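Local coordinates for protein putative peptidase M23 (Pseudomonas aeruginosa PAO1, PDB 2HSI) that probably acts as a zinc-dependent endopeptidase of the M23 family, in which an N-terminal beta domain precedes the metal-binding domain, at residues P59-R64 with S150-D155; F226-K231 with G253-P258. All coordinates share one frame; numbering follows the deposited sequence.

Contact 1: residues P59-R64 with S150-D155; sequences PVLVVR and SNLMLD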
loop_
_atom_site.group_PDB
_atom_site.type_symbol
_atom_site.label_atom_id
_atom_site.label_comp_id
_atom_site.label_asym_id
_atom_site.label_seq_id
_atom_site.Cartn_x
_atom_site.Cartn_y
_atom_site.Cartn_z
ATOM N N PRO A 59 0.409 -11.922 6.379
ATOM C CA PRO A 59 -0.840 -12.192 5.650
ATOM C C PRO A 59 -0.980 -11.339 4.390
ATOM O O PRO A 59 -0.596 -10.162 4.386
ATOM C CB PRO A 59 -1.931 -11.872 6.688
ATOM C CG PRO A 59 -1.295 -10.941 7.640
ATOM C CD PRO A 59 0.145 -11.362 7.718
ATOM N N VAL A 60 -1.525 -11.946 3.335
ATOM C CA VAL A 60 -1.562 -11.380 1.996
ATOM C C VAL A 60 -3.011 -11.205 1.509
ATOM O O VAL A 60 -3.873 -12.018 1.837
ATOM C CB VAL A 60 -0.765 -12.310 1.021
ATOM C CG1 VAL A 60 -1.027 -11.996 -0.430
ATOM C CG2 VAL A 60 0.713 -12.236 1.329
ATOM N N LEU A 61 -3.247 -10.137 0.741
ATOM C CA LEU A 61 -4.539 -9.843 0.086
ATOM C C LEU A 61 -4.988 -10.963 -0.859
ATOM O O LEU A 61 -4.262 -11.356 -1.786
ATOM C CB LEU A 61 -4.448 -8.520 -0.686
ATOM C CG LEU A 61 -5.572 -8.090 -1.648
ATOM C CD1 LEU A 61 -6.868 -7.945 -0.895
ATOM C CD2 LEU A 61 -5.220 -6.787 -2.350
ATOM N N VAL A 62 -6.189 -11.466 -0.605
ATOM C CA VAL A 62 -6.775 -12.557 -1.383
ATOM C C VAL A 62 -8.126 -12.104 -1.941
ATOM O O VAL A 62 -9.006 -11.662 -1.195
ATOM C CB VAL A 62 -6.925 -13.848 -0.522
ATOM C CG1 VAL A 62 -7.690 -14.926 -1.275
ATOM C CG2 VAL A 62 -5.560 -14.389 -0.074
ATOM N N VAL A 63 -8.279 -12.188 -3.259
ATOM C CA VAL A 63 -9.511 -11.761 -3.933
ATOM C C VAL A 63 -9.874 -12.774 -5.016
ATOM O O VAL A 63 -9.012 -13.507 -5.494
ATOM C CB VAL A 63 -9.391 -10.334 -4.575
ATOM C CG1 VAL A 63 -9.096 -9.260 -3.527
ATOM C CG2 VAL A 63 -8.332 -10.282 -5.684
ATOM N N ARG A 64 -11.151 -12.832 -5.386
ATOM C CA ARG A 64 -11.545 -13.557 -6.592
ATOM C C ARG A 64 -11.175 -12.726 -7.823
ATOM O O ARG A 64 -11.394 -11.519 -7.850
ATOM C CB ARG A 64 -13.038 -13.873 -6.591
ATOM C CG ARG A 64 -13.445 -15.032 -5.690
ATOM C CD ARG A 64 -14.889 -15.440 -5.982
ATOM N NE ARG A 64 -15.418 -16.404 -5.024
ATOM C CZ ARG A 64 -15.245 -17.723 -5.101
ATOM N NH1 ARG A 64 -14.536 -18.259 -6.093
ATOM N NH2 ARG A 64 -15.772 -18.513 -4.177
ATOM N N SER A 150 -12.170 -1.827 -2.373
ATOM C CA SER A 150 -13.201 -1.317 -3.284
ATOM C C SER A 150 -12.740 -1.370 -4.738
ATOM O O SER A 150 -13.522 -1.679 -5.637
ATOM C CB SER A 150 -13.606 0.112 -2.895
ATOM O OG SER A 150 -12.642 1.081 -3.315
ATOM N N ASN A 151 -11.459 -1.079 -4.951
ATOM C CA ASN A 151 -10.834 -1.134 -6.271
ATOM C C ASN A 151 -9.356 -1.413 -6.128
ATOM O O ASN A 151 -8.707 -0.897 -5.205
ATOM C CB ASN A 151 -11.052 0.173 -7.055
ATOM C CG ASN A 151 -10.786 1.421 -6.220
ATOM O OD1 ASN A 151 -11.439 1.652 -5.200
ATOM N ND2 ASN A 151 -9.857 2.245 -6.666
ATOM N N LEU A 152 -8.820 -2.239 -7.024
ATOM C CA LEU A 152 -7.398 -2.560 -6.985
ATOM C C LEU A 152 -6.611 -1.635 -7.886
ATOM O O LEU A 152 -5.456 -1.322 -7.596
ATOM C CB LEU A 152 -7.137 -4.022 -7.349
ATOM C CG LEU A 152 -7.738 -5.135 -6.487
ATOM C CD1 LEU A 152 -7.307 -6.488 -7.056
ATOM C CD2 LEU A 152 -7.348 -5.016 -5.023
ATOM N N MET A 153 -7.234 -1.198 -8.979
ATOM C CA MET A 153 -6.683 -0.104 -9.766
ATOM C C MET A 153 -7.039 1.184 -9.045
ATOM O O MET A 153 -8.224 1.496 -8.850
ATOM C CB MET A 153 -7.212 -0.087 -11.201
ATOM C CG MET A 153 -6.528 0.973 -12.071
ATOM S SD MET A 153 -7.014 1.020 -13.811
ATOM C CE MET A 153 -5.784 2.153 -14.469
ATOM N N LEU A 154 -6.011 1.923 -8.652
ATOM C CA LEU A 154 -6.165 3.090 -7.788
ATOM C C LEU A 154 -6.207 4.386 -8.575
ATOM O O LEU A 154 -5.579 4.503 -9.632
ATOM C CB LEU A 154 -5.013 3.141 -6.778
ATOM C CG LEU A 154 -4.851 1.955 -5.829
ATOM C CD1 LEU A 154 -3.672 2.163 -4.886
ATOM C CD2 LEU A 154 -6.130 1.711 -5.055
ATOM N N ASP A 155 -6.958 5.357 -8.060
ATOM C CA ASP A 155 -6.917 6.701 -8.605
ATOM C C ASP A 155 -5.661 7.385 -8.113
ATOM O O ASP A 155 -5.189 7.104 -7.014
ATOM C CB ASP A 155 -8.112 7.526 -8.140
ATOM C CG ASP A 155 -9.429 7.013 -8.665
ATOM O OD1 ASP A 155 -9.453 6.286 -9.681
ATOM O OD2 ASP A 155 -10.455 7.359 -8.052
#

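Contact 2: residues F226-K231 with G253-P258; sequences FCHLSK and GRATGP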
loop_
_atom_site.group_PDB
_atom_site.type_symbol
_atom_site.label_atom_id
_atom_site.label_comp_id
_atom_site.label_asym_id
_atom_site.label_seq_id
_atom_site.Cartn_x
_atom_site.Cartn_y
_atom_site.Cartn_z
ATOM N N PHE A 226 0.055 8.746 3.409
ATOM C CA PHE A 226 0.387 10.081 2.896
ATOM C C PHE A 226 1.030 10.886 3.994
ATOM O O PHE A 226 0.517 10.922 5.104
ATOM C CB PHE A 226 -0.863 10.813 2.407
ATOM C CG PHE A 226 -1.606 10.075 1.350
ATOM C CD1 PHE A 226 -1.260 10.227 0.017
ATOM C CD2 PHE A 226 -2.629 9.201 1.686
ATOM C CE1 PHE A 226 -1.927 9.533 -0.960
ATOM C CE2 PHE A 226 -3.298 8.493 0.698
ATOM C CZ PHE A 226 -2.951 8.666 -0.620
ATOM N N CYS A 227 2.139 11.549 3.685
ATOM C CA CYS A 227 2.848 12.325 4.693
ATOM C C CYS A 227 3.221 13.729 4.206
ATOM O O CYS A 227 2.993 14.068 3.040
ATOM C CB CYS A 227 4.060 11.558 5.211
ATOM S SG CYS A 227 5.269 11.158 3.946
ATOM N N HIS A 228 3.766 14.527 5.130
ATOM C CA HIS A 228 4.082 15.959 4.940
ATOM C C HIS A 228 2.862 16.843 4.666
ATOM O O HIS A 228 3.004 17.899 4.077
ATOM C CB HIS A 228 5.147 16.192 3.848
ATOM C CG HIS A 228 6.362 15.327 3.982
ATOM N ND1 HIS A 228 7.250 15.449 5.027
ATOM C CD2 HIS A 228 6.836 14.329 3.199
ATOM C CE1 HIS A 228 8.223 14.565 4.882
ATOM N NE2 HIS A 228 7.995 13.872 3.780
ATOM N N LEU A 229 1.676 16.435 5.106
ATOM C CA LEU A 229 0.445 17.202 4.818
ATOM C C LEU A 229 0.435 18.539 5.562
ATOM O O LEU A 229 1.007 18.645 6.637
ATOM C CB LEU A 229 -0.810 16.405 5.195
ATOM C CG LEU A 229 -1.339 15.389 4.170
ATOM C CD1 LEU A 229 -0.374 14.250 3.967
ATOM C CD2 LEU A 229 -2.687 14.836 4.595
ATOM N N SER A 230 -0.206 19.552 4.980
ATOM C CA SER A 230 -0.431 20.811 5.677
ATOM C C SER A 230 -1.671 20.709 6.584
ATOM O O SER A 230 -1.754 21.352 7.629
ATOM C CB SER A 230 -0.587 21.952 4.665
ATOM O OG SER A 230 -1.698 21.728 3.799
ATOM N N LYS A 231 -2.616 19.867 6.175
ATOM C CA LYS A 231 -3.929 19.779 6.784
ATOM C C LYS A 231 -4.396 18.336 6.626
ATOM O O LYS A 231 -4.193 17.740 5.567
ATOM C CB LYS A 231 -4.877 20.717 6.023
ATOM C CG LYS A 231 -5.678 21.692 6.856
ATOM C CD LYS A 231 -7.092 21.180 7.079
ATOM C CE LYS A 231 -8.100 22.288 7.408
ATOM N NZ LYS A 231 -8.154 23.387 6.408
ATOM N N GLY A 253 7.081 18.298 8.797
ATOM C CA GLY A 253 8.161 17.360 9.100
ATOM C C GLY A 253 9.454 17.795 8.448
ATOM O O GLY A 253 9.702 18.995 8.288
ATOM N N ARG A 254 10.277 16.823 8.065
ATOM C CA ARG A 254 11.551 17.122 7.415
ATOM C C ARG A 254 11.409 17.154 5.892
ATOM O O ARG A 254 11.742 16.194 5.194
ATOM C CB ARG A 254 12.645 16.151 7.871
ATOM C CG ARG A 254 12.983 16.276 9.351
ATOM C CD ARG A 254 14.406 15.835 9.640
ATOM N NE ARG A 254 15.394 16.810 9.181
ATOM C CZ ARG A 254 16.701 16.576 9.091
ATOM N NH1 ARG A 254 17.197 15.390 9.420
ATOM N NH2 ARG A 254 17.514 17.532 8.661
ATOM N N ALA A 255 10.894 18.273 5.395
ATOM C CA ALA A 255 10.731 18.494 3.965
ATOM C C ALA A 255 11.270 19.868 3.568
ATOM O O ALA A 255 11.217 20.817 4.356
ATOM C CB ALA A 255 9.266 18.350 3.566
ATOM N N THR A 256 11.793 19.954 2.347
ATOM C CA THR A 256 12.317 21.203 1.789
ATOM C C THR A 256 11.400 21.721 0.670
ATOM O O THR A 256 11.646 21.502 -0.524
ATOM C CB THR A 256 13.806 21.061 1.327
ATOM O OG1 THR A 256 14.132 22.100 0.394
ATOM C CG2 THR A 256 14.077 19.693 0.682
ATOM N N GLY A 257 10.336 22.412 1.075
ATOM C CA GLY A 257 9.277 22.823 0.153
ATOM C C GLY A 257 8.177 21.772 0.104
ATOM O O GLY A 257 8.302 20.722 0.748
ATOM N N PRO A 258 7.098 22.036 -0.665
ATOM C CA PRO A 258 5.936 21.141 -0.744
ATOM C C PRO A 258 6.307 19.752 -1.267
ATOM O O PRO A 258 6.954 19.625 -2.314
ATOM C CB PRO A 258 4.998 21.857 -1.725
ATOM C CG PRO A 258 5.453 23.276 -1.727
ATOM C CD PRO A 258 6.930 23.218 -1.530
#

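Contact 1: residues P59-R64 with S150-D155
Leu61 holds its CG anti to the backbone N (chi1 170°), whereas Leu152 turns its CG anti to its carbonyl carbon (chi1 -61°), and between them these torsions bring two leucine methyls together. Leu61 belongs to strand 58-64 of the six-stranded antiparallel sheet in the M23 N-terminal domain; Leu152 sits in the long loop that follows helix 127-141. The two leucines run past each other in opposite directions, and Leu61 CD2 lies 3.8 Å from Leu152 CD2. Two residues along the strand, on the same face of the sheet, Val63 meets the other branch of Leu152 tip to tip. The forked end of Leu152 thus straddles two successive inward-facing side chains of the strand, by apolar contact alone. Ile27 and Leu31 of helix 26-31 also touch Leu152, so its side chain is packed between strand 58-64 and that helix; Pro149 also touches Leu61. Around Leu152 the loop is braced from within: Asn151 ND2 donates to Met153 O over 2.8 Å, nearly straight at 171°, and donates to Pro196 O as well. The looser of the two methyl contacts is Val63 CG2 to Leu152 CD1, at 4.2 Å.

Contact 2: residues F226-K231 with G253-P258
His228 lays one face of its imidazole ring against the methyl of Ala255, a CH-pi contact in the antiparallel-sheet domain of this putative M23 peptidase, beside the HxH pair of zinc ligands His259 and His261. Ala255 CB stands 4.2 Å from the ring centroid and 25° off the ring normal, displaced toward the rim, with ND1 as its nearest ring atom at 3.8 Å. His228 lies where the chain of strand 222-229 turns a corner; Ala255 belongs to the loop between strands 245-248 and 260-266. With CG anti to the carbonyl carbon (chi1 -49°), the imidazole reaches across to this loop. A hydrogen bond from ND1 to Thr252 O, just before Gly253, helps to set the turn of the ring, so the same loop holds the ring through ND1 and covers one face with a methyl. The ring also meets that of His259, their planes inclined at about 25°. At about 6 Å from the zinc ion, the His228 side chain is outside the first coordination shell; its place is consistent with the active-site histidine that M23 peptidases keep beside the zinc ligands. Obliquely to the ring, Arg254 O approaches His228 CE1 to 3.9 Å.

Contact 1 and contact 2 lie on opposite sides of the chain's centre, their own centres about 28 Å apart, and share no strand or loop. Contact 1 sets a loop against a strand, contact 2 a loop against a residue at a chain corner, and each is small and partly buried. Contact 1, its centre about 10 Å from the centre of the chain, joins the N-terminal sheet to the long loop between helix 127-141 and strand 183-185, through aliphatic methyls alone. Contact 2, its centre about 19 Å from it, stays within the metal-binding domain and combines a buried imidazole with a loop whose touching alanine is partly exposed. Its chemistry is mixed, a methyl over an aromatic face beside polar backbone, next to the zinc ligands; contact 1 is remote from that site.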